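Local coordinates for DotU family type IV/VI secretion system protein (Acinetobacter baumannii, PDB 6Y4R) that forms the cytoplasmic domain of TssL, a component of the type VI secretion system that probably helps build its membrane-spanning complex, at residues 34-42 with 55-63; 100-111 with 125-136. One frame throughout, in Å; residues are numbered along the deposited sequence.

Contact 1: residues 34-42 with 55-63; sequences ILDLLNRFE and IHDAKYAFC
Helices 27-47 and 52-71 form an antiparallel helical hairpin, in which Lys59 enters as a knob between Leu38, Asn39, Phe41 and Glu42. The axes of segments 34-42 and 55-63 approach to 10.7 Å, at 158° between their N-to-C directions. The aliphatic part of the knob does the packing: CD of Lys59 lies 3.8 Å from CB of Leu38, while the chain, bent at chi2 and chi3, carries NZ toward the Glu42 carboxylate. OE1 and NZ are modelled too close, so the salt bridge is likely but its geometry doubtful. Nearer the backbone of Glu42, CG packs at 3.7 Å on CG2 of Ile55. The two methyls of Leu38 divide their partners, CD1 meeting SG of Cys63 and CD2 reaching CD2 of Phe62 at 3.6 Å. Ile34 CG2 comes to the edge of the Phe62 ring, 3.8 Å from CE2. With its CG trans to the backbone N (chi1 157°), Phe41 extends CZ to within 3.5 Å of CB of Ala58. Helices 9-19 and 90-95 pack against Ile34. The hairpin therefore rests mainly on apolar contact, with Glu42 and Lys59, both partly exposed, probably pairing their charges.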
# COMPACT_ATOMS: atom_id res chain seq x y z
N ILE A 34 -11.85 0.46 -5.72
CA ILE A 34 -10.58 -0.10 -5.25
C ILE A 34 -10.53 -1.61 -5.46
O ILE A 34 -9.52 -2.16 -5.92
CB ILE A 34 -10.37 0.24 -3.75
CG1 ILE A 34 -10.38 1.77 -3.50
CG2 ILE A 34 -9.11 -0.45 -3.20
CD1 ILE A 34 -9.22 2.51 -4.12
N LEU A 35 -11.62 -2.31 -5.11
CA LEU A 35 -11.63 -3.76 -5.28
C LEU A 35 -11.50 -4.16 -6.75
O LEU A 35 -10.81 -5.12 -7.08
CB LEU A 35 -12.89 -4.38 -4.68
CG LEU A 35 -13.12 -4.22 -3.18
CD1 LEU A 35 -14.55 -4.62 -2.79
CD2 LEU A 35 -12.08 -5.02 -2.41
N ASP A 36 -12.14 -3.41 -7.65
CA ASP A 36 -12.03 -3.75 -9.06
C ASP A 36 -10.66 -3.37 -9.61
O ASP A 36 -10.16 -4.04 -10.52
CB ASP A 36 -13.14 -3.08 -9.87
CG ASP A 36 -13.24 -3.62 -11.29
OD1 ASP A 36 -12.84 -4.78 -11.53
OD2 ASP A 36 -13.71 -2.88 -12.18
N LEU A 37 -10.01 -2.36 -9.03
CA LEU A 37 -8.67 -2.01 -9.48
C LEU A 37 -7.65 -3.02 -9.01
O LEU A 37 -6.62 -3.20 -9.67
CB LEU A 37 -8.22 -0.65 -8.96
CG LEU A 37 -8.86 0.62 -9.48
CD1 LEU A 37 -8.40 1.74 -8.56
CD2 LEU A 37 -8.52 0.87 -10.95
N LEU A 38 -7.91 -3.67 -7.86
CA LEU A 38 -6.99 -4.71 -7.40
C LEU A 38 -7.15 -6.01 -8.18
O LEU A 38 -6.17 -6.72 -8.38
CB LEU A 38 -7.15 -4.97 -5.89
CG LEU A 38 -6.97 -3.79 -4.92
CD1 LEU A 38 -7.51 -4.13 -3.54
CD2 LEU A 38 -5.51 -3.38 -4.84
N ASN A 39 -8.36 -6.32 -8.66
CA ASN A 39 -8.52 -7.48 -9.54
C ASN A 39 -7.97 -7.20 -10.94
O ASN A 39 -7.33 -8.08 -11.53
CB ASN A 39 -9.98 -7.91 -9.60
CG ASN A 39 -10.50 -8.39 -8.26
OD1 ASN A 39 -11.60 -8.01 -7.85
ND2 ASN A 39 -9.67 -9.11 -7.51
N ARG A 40 -8.23 -6.01 -11.50
CA ARG A 40 -7.54 -5.58 -12.72
C ARG A 40 -6.03 -5.72 -12.57
O ARG A 40 -5.36 -6.26 -13.46
CB ARG A 40 -7.85 -4.12 -13.04
CG ARG A 40 -9.27 -3.81 -13.28
CD ARG A 40 -9.53 -3.29 -14.65
NE ARG A 40 -10.95 -2.97 -14.78
CZ ARG A 40 -11.61 -2.92 -15.93
NH1 ARG A 40 -10.99 -3.17 -17.07
NH2 ARG A 40 -12.90 -2.61 -15.93
N PHE A 41 -5.48 -5.18 -11.48
CA PHE A 41 -4.05 -5.28 -11.23
C PHE A 41 -3.59 -6.71 -11.17
O PHE A 41 -2.50 -7.03 -11.65
CB PHE A 41 -3.69 -4.54 -9.93
CG PHE A 41 -2.42 -5.01 -9.29
CD1 PHE A 41 -2.46 -5.56 -8.03
CD2 PHE A 41 -1.19 -4.85 -9.89
CE1 PHE A 41 -1.29 -5.98 -7.41
CE2 PHE A 41 -0.02 -5.28 -9.26
CZ PHE A 41 -0.08 -5.83 -8.03
N GLU A 42 -4.40 -7.60 -10.62
CA GLU A 42 -3.95 -8.98 -10.48
C GLU A 42 -3.99 -9.71 -11.81
O GLU A 42 -2.97 -10.20 -12.29
CB GLU A 42 -4.79 -9.65 -9.39
CG GLU A 42 -4.52 -11.07 -9.06
CD GLU A 42 -5.03 -11.33 -7.65
OE1 GLU A 42 -4.99 -10.36 -6.85
OE2 GLU A 42 -5.47 -12.45 -7.34
N ILE A 55 2.53 -10.51 -6.69
CA ILE A 55 1.17 -10.00 -6.82
C ILE A 55 0.51 -9.89 -5.45
O ILE A 55 -0.10 -8.87 -5.11
CB ILE A 55 0.33 -10.90 -7.76
CG1 ILE A 55 0.78 -10.81 -9.23
CG2 ILE A 55 -1.18 -10.58 -7.63
CD1 ILE A 55 0.52 -12.10 -10.00
N HIS A 56 0.64 -10.96 -4.66
CA HIS A 56 0.03 -11.02 -3.32
C HIS A 56 0.58 -9.90 -2.44
O HIS A 56 -0.18 -9.23 -1.73
CB HIS A 56 0.32 -12.39 -2.70
CG HIS A 56 -0.16 -12.58 -1.29
ND1 HIS A 56 -1.40 -13.07 -0.98
CD2 HIS A 56 0.45 -12.33 -0.11
CE1 HIS A 56 -1.54 -13.14 0.34
NE2 HIS A 56 -0.43 -12.68 0.90
N ASP A 57 1.90 -9.68 -2.47
CA ASP A 57 2.49 -8.71 -1.55
C ASP A 57 2.31 -7.27 -2.01
O ASP A 57 2.23 -6.38 -1.17
CB ASP A 57 3.97 -8.99 -1.32
CG ASP A 57 4.21 -10.28 -0.55
OD1 ASP A 57 5.31 -10.88 -0.67
OD2 ASP A 57 3.28 -10.71 0.17
N ALA A 58 2.23 -7.02 -3.32
CA ALA A 58 1.92 -5.68 -3.80
C ALA A 58 0.50 -5.28 -3.42
O ALA A 58 0.26 -4.19 -2.89
CB ALA A 58 2.13 -5.59 -5.31
N LYS A 59 -0.46 -6.17 -3.65
CA LYS A 59 -1.82 -5.89 -3.22
C LYS A 59 -1.92 -5.75 -1.70
O LYS A 59 -2.69 -4.92 -1.20
CB LYS A 59 -2.76 -6.98 -3.74
CG LYS A 59 -4.06 -7.06 -2.99
CD LYS A 59 -5.18 -7.51 -3.89
CE LYS A 59 -5.31 -9.01 -3.95
NZ LYS A 59 -6.08 -9.37 -5.17
N TYR A 60 -1.15 -6.55 -0.94
CA TYR A 60 -1.20 -6.46 0.52
C TYR A 60 -0.72 -5.09 1.00
O TYR A 60 -1.34 -4.47 1.88
CB TYR A 60 -0.35 -7.57 1.15
CG TYR A 60 -0.30 -7.53 2.67
CD1 TYR A 60 0.59 -6.69 3.34
CD2 TYR A 60 -1.16 -8.32 3.43
CE1 TYR A 60 0.61 -6.63 4.72
CE2 TYR A 60 -1.14 -8.28 4.81
CZ TYR A 60 -0.26 -7.44 5.46
OH TYR A 60 -0.25 -7.40 6.84
N ALA A 61 0.39 -4.60 0.44
CA ALA A 61 0.94 -3.31 0.80
C ALA A 61 -0.02 -2.19 0.44
O ALA A 61 -0.17 -1.22 1.19
CB ALA A 61 2.28 -3.09 0.10
N PHE A 62 -0.66 -2.28 -0.73
CA PHE A 62 -1.59 -1.23 -1.13
C PHE A 62 -2.80 -1.19 -0.22
O PHE A 62 -3.33 -0.11 0.08
CB PHE A 62 -2.02 -1.43 -2.58
CG PHE A 62 -3.08 -0.47 -3.05
CD1 PHE A 62 -2.73 0.65 -3.78
CD2 PHE A 62 -4.43 -0.69 -2.77
CE1 PHE A 62 -3.70 1.55 -4.22
CE2 PHE A 62 -5.41 0.20 -3.21
CZ PHE A 62 -5.05 1.32 -3.93
N CYS A 63 -3.29 -2.36 0.22
CA CYS A 63 -4.43 -2.39 1.13
C CYS A 63 -4.05 -1.89 2.52
O CYS A 63 -4.82 -1.15 3.15
CB CYS A 63 -5.00 -3.81 1.18
SG CYS A 63 -5.81 -4.30 -0.39

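Contact 2: residues 100-111 with 125-136; sequences AGYQFFEILEQL and FHYCLLLGFQGK
Phe104, Phe105, Phe125 and Phe133 build an aromatic cluster between helix 100-114 and the end of helix 119-130, where a Schellman motif with Gly132 as its C-prime residue turns the chain back toward helix 100-114. Among the rings, Phe104 is sandwiched. Phe133 stacks face to face on one side, centroids 4.2 Å apart and planes at 22°, with its CE2 offset toward the rim of Phe104; Phe125 covers the opposite face obliquely, placing CD2 over the ring centre. Phe104 can enter this slot because its CG stands opposite the backbone N (chi1 174°). Aliphatic groups complete the packing. Phe125 is a knob among Phe104, Ile107, Leu108 and Leu111, and CD1 of Leu111 makes a CH-pi contact 4.1 Å from its ring centroid. Leu129 CD2 touches CE1 of both Phe104 and Phe105, at 3.8 Å each. Farther out, CG of Lys136 lies over a face of Tyr102 in a second CH-pi contact. Among polar groups, Glu68 of helix 52-71 accepts hydrogen bonds from the N atoms of Gln134 and Gly135. At the start of helix 100-114, Lys136 N donates to Gly101 O over 3.0 Å, approaching from 40° above the carbonyl plane.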
# COMPACT_ATOMS: atom_id res chain seq x y z
N ALA A 100 -1.16 -5.43 9.97
CA ALA A 100 -0.42 -4.81 8.88
C ALA A 100 0.62 -3.81 9.37
O ALA A 100 1.68 -3.67 8.75
CB ALA A 100 -1.41 -4.14 7.93
N GLY A 101 0.34 -3.09 10.46
CA GLY A 101 1.31 -2.16 11.00
C GLY A 101 2.66 -2.80 11.30
O GLY A 101 3.70 -2.17 11.15
N TYR A 102 2.65 -4.07 11.71
CA TYR A 102 3.86 -4.83 11.97
C TYR A 102 4.28 -5.70 10.80
O TYR A 102 5.46 -5.76 10.46
CB TYR A 102 3.68 -5.73 13.20
CG TYR A 102 3.54 -4.99 14.51
CD1 TYR A 102 2.34 -4.37 14.85
CD2 TYR A 102 4.60 -4.91 15.40
CE1 TYR A 102 2.21 -3.68 16.05
CE2 TYR A 102 4.48 -4.23 16.59
CZ TYR A 102 3.29 -3.62 16.91
OH TYR A 102 3.19 -2.94 18.10
N GLN A 103 3.32 -6.35 10.14
CA GLN A 103 3.66 -7.37 9.16
C GLN A 103 4.08 -6.78 7.82
O GLN A 103 4.81 -7.43 7.06
CB GLN A 103 2.49 -8.34 9.03
CG GLN A 103 2.71 -9.45 8.07
CD GLN A 103 1.76 -10.56 8.31
OE1 GLN A 103 1.39 -11.29 7.39
NE2 GLN A 103 1.35 -10.71 9.56
N PHE A 104 3.66 -5.55 7.52
CA PHE A 104 4.21 -4.85 6.36
C PHE A 104 5.73 -4.78 6.44
O PHE A 104 6.43 -4.87 5.42
CB PHE A 104 3.56 -3.45 6.29
CG PHE A 104 4.11 -2.53 5.22
CD1 PHE A 104 5.39 -1.97 5.31
CD2 PHE A 104 3.30 -2.15 4.16
CE1 PHE A 104 5.86 -1.09 4.33
CE2 PHE A 104 3.77 -1.26 3.17
CZ PHE A 104 5.05 -0.74 3.27
N PHE A 105 6.27 -4.62 7.66
CA PHE A 105 7.70 -4.48 7.86
C PHE A 105 8.43 -5.81 7.94
O PHE A 105 9.62 -5.84 7.64
CB PHE A 105 7.96 -3.60 9.09
CG PHE A 105 7.54 -2.14 8.88
CD1 PHE A 105 8.24 -1.33 8.00
CD2 PHE A 105 6.42 -1.62 9.52
CE1 PHE A 105 7.86 -0.01 7.78
CE2 PHE A 105 6.04 -0.32 9.30
CZ PHE A 105 6.76 0.50 8.42
N GLU A 106 7.75 -6.89 8.35
CA GLU A 106 8.31 -8.24 8.24
C GLU A 106 8.49 -8.63 6.77
O GLU A 106 9.54 -9.13 6.38
CB GLU A 106 7.38 -9.23 8.94
CG GLU A 106 7.09 -8.84 10.36
CD GLU A 106 6.68 -10.02 11.23
OE1 GLU A 106 6.92 -9.96 12.47
OE2 GLU A 106 6.07 -10.97 10.71
N ILE A 107 7.45 -8.40 5.96
CA ILE A 107 7.51 -8.67 4.52
C ILE A 107 8.56 -7.78 3.85
O ILE A 107 9.26 -8.20 2.91
CB ILE A 107 6.11 -8.49 3.88
CG1 ILE A 107 5.09 -9.41 4.58
CG2 ILE A 107 6.18 -8.74 2.37
CD1 ILE A 107 3.63 -9.26 4.15
N LEU A 108 8.70 -6.55 4.33
CA LEU A 108 9.70 -5.67 3.74
C LEU A 108 11.10 -6.21 3.99
O LEU A 108 11.93 -6.21 3.08
CB LEU A 108 9.54 -4.25 4.30
CG LEU A 108 10.59 -3.21 3.91
CD1 LEU A 108 10.35 -2.78 2.47
CD2 LEU A 108 10.51 -2.03 4.84
N GLU A 109 11.34 -6.76 5.19
CA GLU A 109 12.67 -7.29 5.50
C GLU A 109 12.98 -8.55 4.69
O GLU A 109 14.15 -8.82 4.39
CB GLU A 109 12.80 -7.60 6.99
CG GLU A 109 12.43 -6.49 7.97
CD GLU A 109 13.37 -5.30 7.94
OE1 GLU A 109 14.39 -5.34 7.24
OE2 GLU A 109 13.07 -4.27 8.59
N GLN A 110 11.94 -9.33 4.36
CA GLN A 110 12.13 -10.48 3.48
C GLN A 110 12.53 -10.04 2.07
O GLN A 110 13.35 -10.71 1.43
CB GLN A 110 10.86 -11.33 3.41
CG GLN A 110 10.39 -11.90 4.73
CD GLN A 110 9.07 -12.67 4.57
OE1 GLN A 110 7.97 -12.14 4.81
NE2 GLN A 110 9.19 -13.94 4.17
N LEU A 111 11.94 -8.93 1.57
CA LEU A 111 12.21 -8.47 0.21
C LEU A 111 13.54 -7.75 0.09
O LEU A 111 14.20 -7.84 -0.96
CB LEU A 111 11.12 -7.55 -0.32
CG LEU A 111 9.68 -7.95 -0.21
CD1 LEU A 111 8.76 -6.72 -0.56
CD2 LEU A 111 9.53 -9.15 -1.12
N PHE A 125 6.67 -1.65 -1.94
CA PHE A 125 6.70 -1.39 -0.50
C PHE A 125 7.40 -0.08 -0.17
O PHE A 125 7.01 0.59 0.79
CB PHE A 125 7.37 -2.52 0.26
CG PHE A 125 6.45 -3.66 0.62
CD1 PHE A 125 5.87 -4.44 -0.35
CD2 PHE A 125 6.15 -3.93 1.96
CE1 PHE A 125 5.02 -5.49 0.00
CE2 PHE A 125 5.31 -4.96 2.30
CZ PHE A 125 4.75 -5.74 1.32
N HIS A 126 8.45 0.28 -0.93
CA HIS A 126 9.10 1.58 -0.76
C HIS A 126 8.16 2.72 -1.13
O HIS A 126 8.09 3.73 -0.42
CB HIS A 126 10.37 1.63 -1.61
CG HIS A 126 11.05 2.97 -1.64
ND1 HIS A 126 11.06 3.76 -2.77
CD2 HIS A 126 11.77 3.63 -0.71
CE1 HIS A 126 11.75 4.87 -2.52
NE2 HIS A 126 12.19 4.82 -1.27
N TYR A 127 7.42 2.57 -2.23
CA TYR A 127 6.52 3.62 -2.69
C TYR A 127 5.33 3.83 -1.75
O TYR A 127 4.84 4.95 -1.62
CB TYR A 127 6.05 3.30 -4.11
CG TYR A 127 5.40 4.46 -4.80
CD1 TYR A 127 6.10 5.62 -5.06
CD2 TYR A 127 4.10 4.37 -5.26
CE1 TYR A 127 5.51 6.70 -5.70
CE2 TYR A 127 3.49 5.44 -5.91
CZ TYR A 127 4.20 6.59 -6.13
OH TYR A 127 3.61 7.65 -6.78
N CYS A 128 4.85 2.77 -1.10
CA CYS A 128 3.85 2.96 -0.06
C CYS A 128 4.44 3.73 1.12
O CYS A 128 3.74 4.49 1.79
CB CYS A 128 3.33 1.60 0.40
SG CYS A 128 2.42 0.73 -0.91
N LEU A 129 5.74 3.53 1.40
CA LEU A 129 6.37 4.31 2.46
C LEU A 129 6.50 5.79 2.08
O LEU A 129 6.24 6.67 2.91
CB LEU A 129 7.73 3.71 2.83
CG LEU A 129 7.68 2.32 3.50
CD1 LEU A 129 9.02 1.59 3.47
CD2 LEU A 129 7.21 2.46 4.95
N LEU A 130 6.85 6.11 0.81
CA LEU A 130 6.90 7.52 0.40
C LEU A 130 5.52 8.18 0.33
O LEU A 130 5.44 9.41 0.46
CB LEU A 130 7.59 7.75 -0.96
CG LEU A 130 8.97 7.23 -1.36
CD1 LEU A 130 9.19 7.35 -2.88
CD2 LEU A 130 9.97 8.04 -0.60
N LEU A 131 4.44 7.41 0.15
CA LEU A 131 3.10 7.99 0.16
C LEU A 131 2.44 7.96 1.54
O LEU A 131 1.20 8.01 1.64
CB LEU A 131 2.18 7.30 -0.86
CG LEU A 131 2.59 7.21 -2.33
CD1 LEU A 131 1.46 6.51 -3.13
CD2 LEU A 131 2.93 8.59 -2.89
N GLY A 132 3.23 7.86 2.61
CA GLY A 132 2.79 8.21 3.95
C GLY A 132 2.52 7.05 4.88
O GLY A 132 2.19 7.29 6.05
N PHE A 133 2.70 5.82 4.42
CA PHE A 133 2.45 4.68 5.29
C PHE A 133 3.48 4.66 6.40
O PHE A 133 4.69 4.73 6.15
CB PHE A 133 2.48 3.37 4.51
CG PHE A 133 2.25 2.15 5.37
CD1 PHE A 133 0.98 1.64 5.56
CD2 PHE A 133 3.31 1.54 6.02
CE1 PHE A 133 0.76 0.53 6.37
CE2 PHE A 133 3.09 0.42 6.82
CZ PHE A 133 1.82 -0.08 6.99
N GLN A 134 3.00 4.59 7.64
CA GLN A 134 3.83 4.52 8.84
C GLN A 134 3.70 3.20 9.59
O GLN A 134 4.71 2.67 10.07
CB GLN A 134 3.46 5.65 9.78
CG GLN A 134 3.42 6.96 9.09
CD GLN A 134 3.49 8.09 10.05
OE1 GLN A 134 4.03 9.14 9.71
NE2 GLN A 134 2.90 7.92 11.24
N GLY A 135 2.49 2.66 9.68
CA GLY A 135 2.30 1.42 10.41
C GLY A 135 2.72 1.55 11.85
O GLY A 135 2.30 2.45 12.59
N LYS A 136 3.56 0.61 12.25
CA LYS A 136 4.00 0.48 13.63
C LYS A 136 4.92 1.61 14.08
O LYS A 136 5.04 1.86 15.28
CB LYS A 136 4.63 -0.91 13.77
CG LYS A 136 5.59 -1.11 14.88
CD LYS A 136 6.62 -2.18 14.52
CE LYS A 136 7.45 -1.75 13.31
NZ LYS A 136 8.49 -2.77 12.97
O HOH W 1 7.59 -5.93 12.34

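Both contacts are buried, on opposite sides of the chain's centre, with their own centres about 15 Å apart. Helix 52-71 joins them: one side of residues 55-63 packs on 34-42, while Asp57, Tyr60 and Ala61 meet contact 2. Asp57 O lies 3.2 Å from CE1 of Phe125, and Tyr60 OH 3.3 Å from CA of Ala100. Asp57 also pairs with Arg118, just before helix 119-130. Contact 1 joins two successive helices through mixed aliphatic, aromatic and charged side chains. In contact 2 a cluster of four phenylalanine rings dominates, and a backbone hydrogen bond ties in the turn that follows the helix. Each contact includes one partly exposed lysine.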